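Side-chain contacts in NMB1025 protein (Neisseria meningitidis serogroup B, PDB 3KJJ), which is of unknown function but belongs to the YjgF/RutC family, whose characterised relatives include trimeric deaminases that hydrolyse reactive enamines and imines: residues G86-W91 and R96-A101; A48-Q53 and V114-T119. All coordinates share one frame; numbering follows the deposited sequence.

Interaction 1. Residues G86-W91 and R96-A101; sequences GVWDAW and RTPARA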
ATOM      1  N   GLY B  86       8.815 -15.979  12.041  1.00 17.49           N
ATOM      2  CA  GLY B  86       9.818 -16.228  13.079  1.00 18.61           C
ATOM      3  C   GLY B  86      10.896 -15.161  13.119  1.00 18.44           C
ATOM      4  O   GLY B  86      11.335 -14.749  14.198  1.00 17.57           O
ATOM      5  N   VAL B  87      11.301 -14.688  11.939  1.00 17.70           N
ATOM      6  CA  VAL B  87      12.323 -13.668  11.841  1.00 16.27           C
ATOM      7  C   VAL B  87      11.716 -12.286  12.118  1.00 16.93           C
ATOM      8  O   VAL B  87      12.269 -11.509  12.898  1.00 20.64           O
ATOM      9  CB  VAL B  87      13.087 -13.763  10.498  1.00 16.82           C
ATOM     10  CG1 VAL B  87      14.080 -12.609  10.341  1.00 13.11           C
ATOM     11  CG2 VAL B  87      13.802 -15.121  10.412  1.00 12.36           C
ATOM     12  N   TRP B  88      10.575 -12.005  11.490  1.00 17.60           N
ATOM     13  CA  TRP B  88       9.813 -10.777  11.729  1.00 20.38           C
ATOM     14  C   TRP B  88       9.512 -10.560  13.207  1.00 18.48           C
ATOM     15  O   TRP B  88       9.794  -9.487  13.737  1.00 20.31           O
ATOM     16  CB  TRP B  88       8.511 -10.806  10.923  1.00 20.21           C
ATOM     17  CG  TRP B  88       7.553  -9.698  11.221  1.00 17.44           C
ATOM     18  CD1 TRP B  88       6.542  -9.721  12.127  1.00 18.55           C
ATOM     19  CD2 TRP B  88       7.500  -8.411  10.587  1.00 13.89           C
ATOM     20  NE1 TRP B  88       5.862  -8.526  12.107  1.00 19.39           N
ATOM     21  CE2 TRP B  88       6.434  -7.702  11.177  1.00 20.30           C
ATOM     22  CE3 TRP B  88       8.268  -7.784   9.602  1.00 15.53           C
ATOM     23  CZ2 TRP B  88       6.098  -6.394  10.798  1.00 15.35           C
ATOM     24  CZ3 TRP B  88       7.937  -6.481   9.226  1.00 18.08           C
ATOM     25  CH2 TRP B  88       6.862  -5.804   9.829  1.00 20.49           C
ATOM     26  N   ASP B  89       8.956 -11.584  13.861  1.00 18.62           N
ATOM     27  CA  ASP B  89       8.593 -11.530  15.284  1.00 20.64           C
ATOM     28  C   ASP B  89       9.745 -11.168  16.207  1.00 18.89           C
ATOM     29  O   ASP B  89       9.539 -10.466  17.199  1.00 20.90           O
ATOM     30  CB  ASP B  89       7.973 -12.853  15.752  1.00 21.15           C
ATOM     31  CG  ASP B  89       6.600 -13.087  15.169  1.00 21.97           C
ATOM     32  OD1 ASP B  89       6.070 -12.177  14.497  1.00 18.67           O
ATOM     33  OD2 ASP B  89       6.050 -14.185  15.386  1.00 25.91           O
ATOM     34  N   ALA B  90      10.940 -11.665  15.886  1.00 17.66           N
ATOM     35  CA  ALA B  90      12.166 -11.369  16.637  1.00 19.49           C
ATOM     36  C   ALA B  90      12.708  -9.963  16.361  1.00 19.11           C
ATOM     37  O   ALA B  90      13.373  -9.367  17.214  1.00 20.67           O
ATOM     38  CB  ALA B  90      13.240 -12.413  16.330  1.00 20.59           C
ATOM     39  N   TRP B  91      12.414  -9.444  15.175  1.00 17.72           N
ATOM     40  CA  TRP B  91      12.953  -8.160  14.710  1.00 15.25           C
ATOM     41  C   TRP B  91      12.117  -6.977  15.167  1.00 15.89           C
ATOM     42  O   TRP B  91      12.684  -5.975  15.596  1.00 15.47           O
ATOM     43  CB  TRP B  91      13.111  -8.160  13.192  1.00 12.76           C
ATOM     44  CG  TRP B  91      13.476  -6.827  12.547  1.00 14.56           C
ATOM     45  CD1 TRP B  91      14.733  -6.331  12.350  1.00 17.02           C
ATOM     46  CD2 TRP B  91      12.574  -5.870  11.968  1.00 10.87           C
ATOM     47  NE1 TRP B  91      14.669  -5.112  11.711  1.00 16.82           N
ATOM     48  CE2 TRP B  91      13.358  -4.809  11.458  1.00 15.09           C
ATOM     49  CE3 TRP B  91      11.176  -5.804  11.838  1.00 12.42           C
ATOM     50  CZ2 TRP B  91      12.792  -3.694  10.830  1.00 12.67           C
ATOM     51  CZ3 TRP B  91      10.615  -4.709  11.214  1.00 11.94           C
ATOM     52  CH2 TRP B  91      11.425  -3.658  10.718  1.00 18.36           C
ATOM     53  N   ARG B  96       5.503  -1.745  19.964  1.00 13.77           N
ATOM     54  CA  ARG B  96       5.502  -0.755  18.887  1.00 11.47           C
ATOM     55  C   ARG B  96       5.484  -1.458  17.538  1.00 13.65           C
ATOM     56  O   ARG B  96       6.179  -1.064  16.608  1.00 14.34           O
ATOM     57  CB  ARG B  96       6.728   0.157  19.009  1.00 12.78           C
ATOM     58  CG  ARG B  96       6.879   0.787  20.382  1.00 12.66           C
ATOM     59  CD  ARG B  96       7.942   1.861  20.373  1.00 16.05           C
ATOM     60  NE  ARG B  96       7.709   2.859  19.330  1.00 15.73           N
ATOM     61  CZ  ARG B  96       7.237   4.082  19.546  1.00 20.48           C
ATOM     62  NH1 ARG B  96       6.931   4.469  20.781  1.00 19.57           N
ATOM     63  NH2 ARG B  96       7.081   4.920  18.521  1.00 17.96           N
ATOM     64  N   THR B  97       4.676  -2.506  17.440  1.00 16.08           N
ATOM     65  CA  THR B  97       4.596  -3.302  16.223  1.00 15.39           C
ATOM     66  C   THR B  97       3.659  -2.606  15.214  1.00 14.52           C
ATOM     67  O   THR B  97       2.646  -2.013  15.604  1.00 16.46           O
ATOM     68  CB  THR B  97       4.131  -4.733  16.534  1.00 12.63           C
ATOM     69  OG1 THR B  97       2.828  -4.691  17.120  1.00 17.27           O
ATOM     70  CG2 THR B  97       5.089  -5.407  17.522  1.00 15.05           C
ATOM     71  N   PRO B  98       4.016  -2.636  13.919  1.00 12.01           N
ATOM     72  CA  PRO B  98       3.274  -1.855  12.926  1.00 12.64           C
ATOM     73  C   PRO B  98       1.988  -2.516  12.423  1.00 13.88           C
ATOM     74  O   PRO B  98       1.783  -3.721  12.628  1.00 12.77           O
ATOM     75  CB  PRO B  98       4.278  -1.731  11.776  1.00 11.75           C
ATOM     76  CG  PRO B  98       5.052  -2.998  11.852  1.00 12.41           C
ATOM     77  CD  PRO B  98       5.198  -3.300  13.322  1.00 11.70           C
ATOM     78  N   ALA B  99       1.127  -1.723  11.780  1.00 12.82           N
ATOM     79  CA  ALA B  99       0.046  -2.278  10.949  1.00 13.81           C
ATOM     80  C   ALA B  99       0.720  -3.175   9.920  1.00 15.11           C
ATOM     81  O   ALA B  99       1.769  -2.819   9.372  1.00 13.82           O
ATOM     82  CB  ALA B  99      -0.738  -1.183  10.261  1.00 13.78           C
ATOM     83  N   ARG B 100       0.149  -4.347   9.680  1.00 16.39           N
ATOM     84  CA  ARG B 100       0.808  -5.325   8.817  1.00 17.86           C
ATOM     85  C   ARG B 100      -0.218  -6.047   7.959  1.00 11.17           C
ATOM     86  O   ARG B 100      -1.346  -6.270   8.384  1.00 12.61           O
ATOM     87  CB  ARG B 100       1.584  -6.342   9.657  1.00 18.86           C
ATOM     88  CG  ARG B 100       2.677  -7.070   8.903  1.00 19.88           C
ATOM     89  CD  ARG B 100       3.309  -8.181   9.723  1.00 19.13           C
ATOM     90  NE  ARG B 100       2.608  -9.449   9.549  1.00 18.23           N
ATOM     91  CZ  ARG B 100       3.165 -10.654   9.634  1.00 17.57           C
ATOM     92  NH1 ARG B 100       4.470 -10.800   9.877  1.00 18.37           N
ATOM     93  NH2 ARG B 100       2.408 -11.723   9.444  1.00 20.26           N
ATOM     94  N   ALA B 101       0.176  -6.368   6.736  1.00 13.78           N
ATOM     95  CA  ALA B 101      -0.601  -7.261   5.890  1.00 12.58           C
ATOM     96  C   ALA B 101       0.362  -8.220   5.206  1.00 13.51           C
ATOM     97  O   ALA B 101       1.495  -7.859   4.884  1.00 15.86           O
ATOM     98  CB  ALA B 101      -1.425  -6.468   4.877  1.00 11.74           C
TER
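Trp88 of helix 81-91 receives Arg100 over one face and Pro98 at its edge, a worked example of an indole that serves apolar and cationic partners at once. The Trp88 side chain extends from the helix toward the strand, with CG opposite the backbone N across CA-CB (chi1 172°). Arg100 comes in beneath one face: its CD lies 3.5 Å from Trp88 CZ2, and the bend at chi3 (89°) turns the guanidinium on under the five-membered ring. Arg100 NH1 thereby reaches 3.2 Å from Trp88 CD1, and Arg100 CZ stands 4.4 Å from the centroid of the Trp88 five-membered ring, a cation-pi contact. The guanidinium is tilted 56° from the ring plane instead of stacking flat. Pro98 adds an apolar touch, its CG 3.7 Å from Trp88 CZ2, while CE3 of Trp91 approaches the opposite face near its rim.

The polar groups find hydrogen-bond partners outside the pair: Trp88 NE1 donates to the carbonyl of Arg19 of the second subunit, and the same Arg100 NH1 that lies over the indole bonds to Asn85 OD1. The contact thus closes the helix-to-strand return of a beta-alpha-beta unit beside a subunit interface. In RidA-type relatives an arginine of the corresponding strand binds ligand carboxylates in an intersubunit cleft. With Asn85 and the indole fixing its guanidinium, Arg100 is consistent with such a role, although none is established here.

Interaction 2. Residues A48-Q53 and V114-T119; sequences ADVLAQ and VEIKIT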
ATOM      1  N   ALA B  48      15.681 -11.969   6.920  1.00 17.87           N
ATOM      2  CA  ALA B  48      16.723 -11.313   7.716  1.00 18.87           C
ATOM      3  C   ALA B  48      17.422 -10.220   6.915  1.00 17.32           C
ATOM      4  O   ALA B  48      17.582  -9.107   7.404  1.00 18.15           O
ATOM      5  CB  ALA B  48      17.743 -12.324   8.229  1.00 17.99           C
ATOM      6  N   ASP B  49      17.845 -10.548   5.699  1.00 19.56           N
ATOM      7  CA  ASP B  49      18.533  -9.581   4.843  1.00 18.26           C
ATOM      8  C   ASP B  49      17.675  -8.357   4.527  1.00 14.66           C
ATOM      9  O   ASP B  49      18.182  -7.226   4.509  1.00 15.84           O
ATOM     10  CB  ASP B  49      18.999 -10.218   3.534  1.00 22.15           C
ATOM     11  CG  ASP B  49      19.730  -9.224   2.640  1.00 14.46           C
ATOM     12  OD1 ASP B  49      20.892  -8.908   2.940  1.00 23.04           O
ATOM     13  OD2 ASP B  49      19.134  -8.754   1.652  1.00 24.62           O
ATOM     14  N   VAL B  50      16.389  -8.596   4.276  1.00 12.62           N
ATOM     15  CA  VAL B  50      15.438  -7.553   3.894  1.00 12.99           C
ATOM     16  C   VAL B  50      15.211  -6.617   5.086  1.00 12.08           C
ATOM     17  O   VAL B  50      15.214  -5.399   4.924  1.00 12.00           O
ATOM     18  CB  VAL B  50      14.113  -8.174   3.355  1.00 11.61           C
ATOM     19  CG1 VAL B  50      12.949  -7.205   3.427  1.00 14.67           C
ATOM     20  CG2 VAL B  50      14.311  -8.651   1.888  1.00 12.21           C
ATOM     21  N   LEU B  51      15.038  -7.198   6.274  1.00 14.40           N
ATOM     22  CA  LEU B  51      14.895  -6.404   7.496  1.00 15.35           C
ATOM     23  C   LEU B  51      16.150  -5.578   7.837  1.00 14.34           C
ATOM     24  O   LEU B  51      16.034  -4.469   8.362  1.00 16.86           O
ATOM     25  CB  LEU B  51      14.394  -7.258   8.669  1.00 13.56           C
ATOM     26  CG  LEU B  51      13.006  -7.902   8.456  1.00 14.44           C
ATOM     27  CD1 LEU B  51      12.680  -8.932   9.524  1.00 15.62           C
ATOM     28  CD2 LEU B  51      11.876  -6.865   8.360  1.00 12.64           C
ATOM     29  N   ALA B  52      17.336  -6.095   7.504  1.00 15.30           N
ATOM     30  CA  ALA B  52      18.598  -5.360   7.700  1.00 16.28           C
ATOM     31  C   ALA B  52      18.731  -4.147   6.779  1.00 15.62           C
ATOM     32  O   ALA B  52      19.144  -3.067   7.212  1.00 14.60           O
ATOM     33  CB  ALA B  52      19.820  -6.302   7.555  1.00 19.90           C
ATOM     34  N   GLN B  53      18.336  -4.317   5.519  1.00 17.09           N
ATOM     35  CA  GLN B  53      18.177  -3.198   4.587  1.00 16.08           C
ATOM     36  C   GLN B  53      17.217  -2.144   5.110  1.00 13.70           C
ATOM     37  O   GLN B  53      17.510  -0.943   5.052  1.00 13.99           O
ATOM     38  CB  GLN B  53      17.645  -3.697   3.245  1.00 18.71           C
ATOM     39  CG  GLN B  53      18.618  -4.533   2.444  1.00 15.40           C
ATOM     40  CD  GLN B  53      17.985  -5.036   1.168  1.00 10.99           C
ATOM     41  OE1 GLN B  53      17.587  -4.253   0.318  1.00 16.16           O
ATOM     42  NE2 GLN B  53      17.872  -6.353   1.040  1.00 14.90           N
ATOM     43  N   VAL B 114      10.570 -13.193  -0.599  1.00 16.62           N
ATOM     44  CA  VAL B 114       9.970 -12.140   0.234  1.00 15.02           C
ATOM     45  C   VAL B 114      10.353 -10.728  -0.231  1.00 16.21           C
ATOM     46  O   VAL B 114      11.451 -10.495  -0.739  1.00 16.53           O
ATOM     47  CB  VAL B 114      10.301 -12.343   1.756  1.00 16.75           C
ATOM     48  CG1 VAL B 114      11.825 -12.219   2.021  1.00  9.51           C
ATOM     49  CG2 VAL B 114       9.489 -11.392   2.649  1.00 12.26           C
ATOM     50  N   GLU B 115       9.412  -9.805  -0.073  1.00 13.81           N
ATOM     51  CA  GLU B 115       9.624  -8.392  -0.335  1.00 13.35           C
ATOM     52  C   GLU B 115       8.797  -7.651   0.705  1.00 12.00           C
ATOM     53  O   GLU B 115       7.643  -7.996   0.943  1.00 11.67           O
ATOM     54  CB  GLU B 115       9.185  -8.027  -1.768  1.00 13.93           C
ATOM     55  CG  GLU B 115       9.397  -6.562  -2.167  1.00 20.45           C
ATOM     56  CD  GLU B 115       9.216  -6.306  -3.665  1.00 20.35           C
ATOM     57  OE1 GLU B 115       9.275  -7.263  -4.463  1.00 20.65           O
ATOM     58  OE2 GLU B 115       9.028  -5.134  -4.050  1.00 23.10           O
ATOM     59  N   ILE B 116       9.386  -6.645   1.345  1.00 14.01           N
ATOM     60  CA  ILE B 116       8.668  -5.907   2.388  1.00 13.72           C
ATOM     61  C   ILE B 116       8.681  -4.416   2.077  1.00 14.51           C
ATOM     62  O   ILE B 116       9.748  -3.826   1.836  1.00 12.86           O
ATOM     63  CB  ILE B 116       9.228  -6.195   3.806  1.00 15.47           C
ATOM     64  CG1 ILE B 116       9.186  -7.699   4.101  1.00 16.39           C
ATOM     65  CG2 ILE B 116       8.461  -5.392   4.874  1.00 13.33           C
ATOM     66  CD1 ILE B 116       9.837  -8.126   5.428  1.00 13.36           C
ATOM     67  N   LYS B 117       7.479  -3.842   2.074  1.00 13.68           N
ATOM     68  CA  LYS B 117       7.237  -2.441   1.772  1.00 16.69           C
ATOM     69  C   LYS B 117       6.813  -1.712   3.040  1.00 15.47           C
ATOM     70  O   LYS B 117       5.799  -2.052   3.652  1.00 18.94           O
ATOM     71  CB  LYS B 117       6.137  -2.327   0.718  1.00 14.21           C
ATOM     72  CG  LYS B 117       5.747  -0.894   0.340  1.00 19.26           C
ATOM     73  CD  LYS B 117       6.542  -0.410  -0.840  1.00 29.19           C
ATOM     74  CE  LYS B 117       5.782   0.657  -1.586  1.00 28.22           C
ATOM     75  NZ  LYS B 117       6.692   1.420  -2.488  1.00 21.10           N
ATOM     76  N   ILE B 118       7.579  -0.687   3.404  1.00 15.44           N
ATOM     77  CA  ILE B 118       7.441  -0.007   4.693  1.00 13.25           C
ATOM     78  C   ILE B 118       6.979   1.438   4.505  1.00 12.26           C
ATOM     79  O   ILE B 118       7.431   2.119   3.579  1.00  9.26           O
ATOM     80  CB  ILE B 118       8.814   0.045   5.436  1.00 16.70           C
ATOM     81  CG1 ILE B 118       9.308  -1.354   5.809  1.00 11.76           C
ATOM     82  CG2 ILE B 118       8.752   0.958   6.669  1.00 11.77           C
ATOM     83  CD1 ILE B 118       8.494  -2.062   6.858  1.00 10.61           C
ATOM     84  N   THR B 119       6.078   1.870   5.392  1.00 12.16           N
ATOM     85  CA  THR B 119       5.765   3.272   5.639  1.00 14.66           C
ATOM     86  C   THR B 119       6.154   3.567   7.088  1.00 14.35           C
ATOM     87  O   THR B 119       5.814   2.804   8.006  1.00 13.68           O
ATOM     88  CB  THR B 119       4.257   3.575   5.459  1.00 16.10           C
ATOM     89  OG1 THR B 119       3.774   2.957   4.256  1.00 16.96           O
ATOM     90  CG2 THR B 119       3.994   5.102   5.379  1.00 11.76           C
TER
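Asp49 OD2 accepts two bonds, from Gln53 NE2 one helical turn on and from the backbone N of Glu38, on the flank of the helix whose next residue, Val50, packs against Ile116. The link from Gln53 NE2 to Asp49 OD2 is 2.8 Å long but bent (130° at the hydrogen), and the donor comes from above the carboxylate plane. Gln53 NE2 also reaches Val36 O, so the pair ties the helix to the loop after strand 29-32.

Across the contact itself the chemistry is purely apolar. Val50 points at the strand and splits its branches: CG1 lies 3.8 Å from Ile116 CD1, whereas CG2 leans toward Val114, 4.4 Å from its CG1. Ile116 CD1 is touched a second time, by Leu51 CD2 at 3.8 Å, and thus bridges two consecutive helix residues. Val114 O is buried beside Val50 CG2 with no partner.

Segment 48-53 of helix 43-60 runs roughly parallel to segment 114-119 of strand 114-121, their axes 8.8 Å apart at closest approach and 24° from parallel. Ile73 of strand 68-75 and Met84 of helix 81-91 extend this core around Ile116, while Lys117, whose side chain leaves from the other face of the sheet, forms a salt bridge with Asp70 of the third subunit.

Both contacts are buried and seat a helix on the same face of one sheet, a helix-on-sheet layer in which chemistry follows position. Interaction 2, close to the centre of the subunit, joins helix 43-60 to strand 114-121 through aliphatic branches alone. Interaction 1, nested within the loop that interaction 2 closes, joins helix 81-91 to one of the two outermost strands within the chain, 99-104, and the loop leading into it, and its aromatic and cationic groups lie next to another subunit. The two helices meet where Leu51 CD2 lies 3.9 Å from Trp88 CE3, and Val87 packs on Ala48 and Leu51. Leu51 therefore carries the aliphatic core of 48-53/114-119 over to the indole of 86-91/96-101.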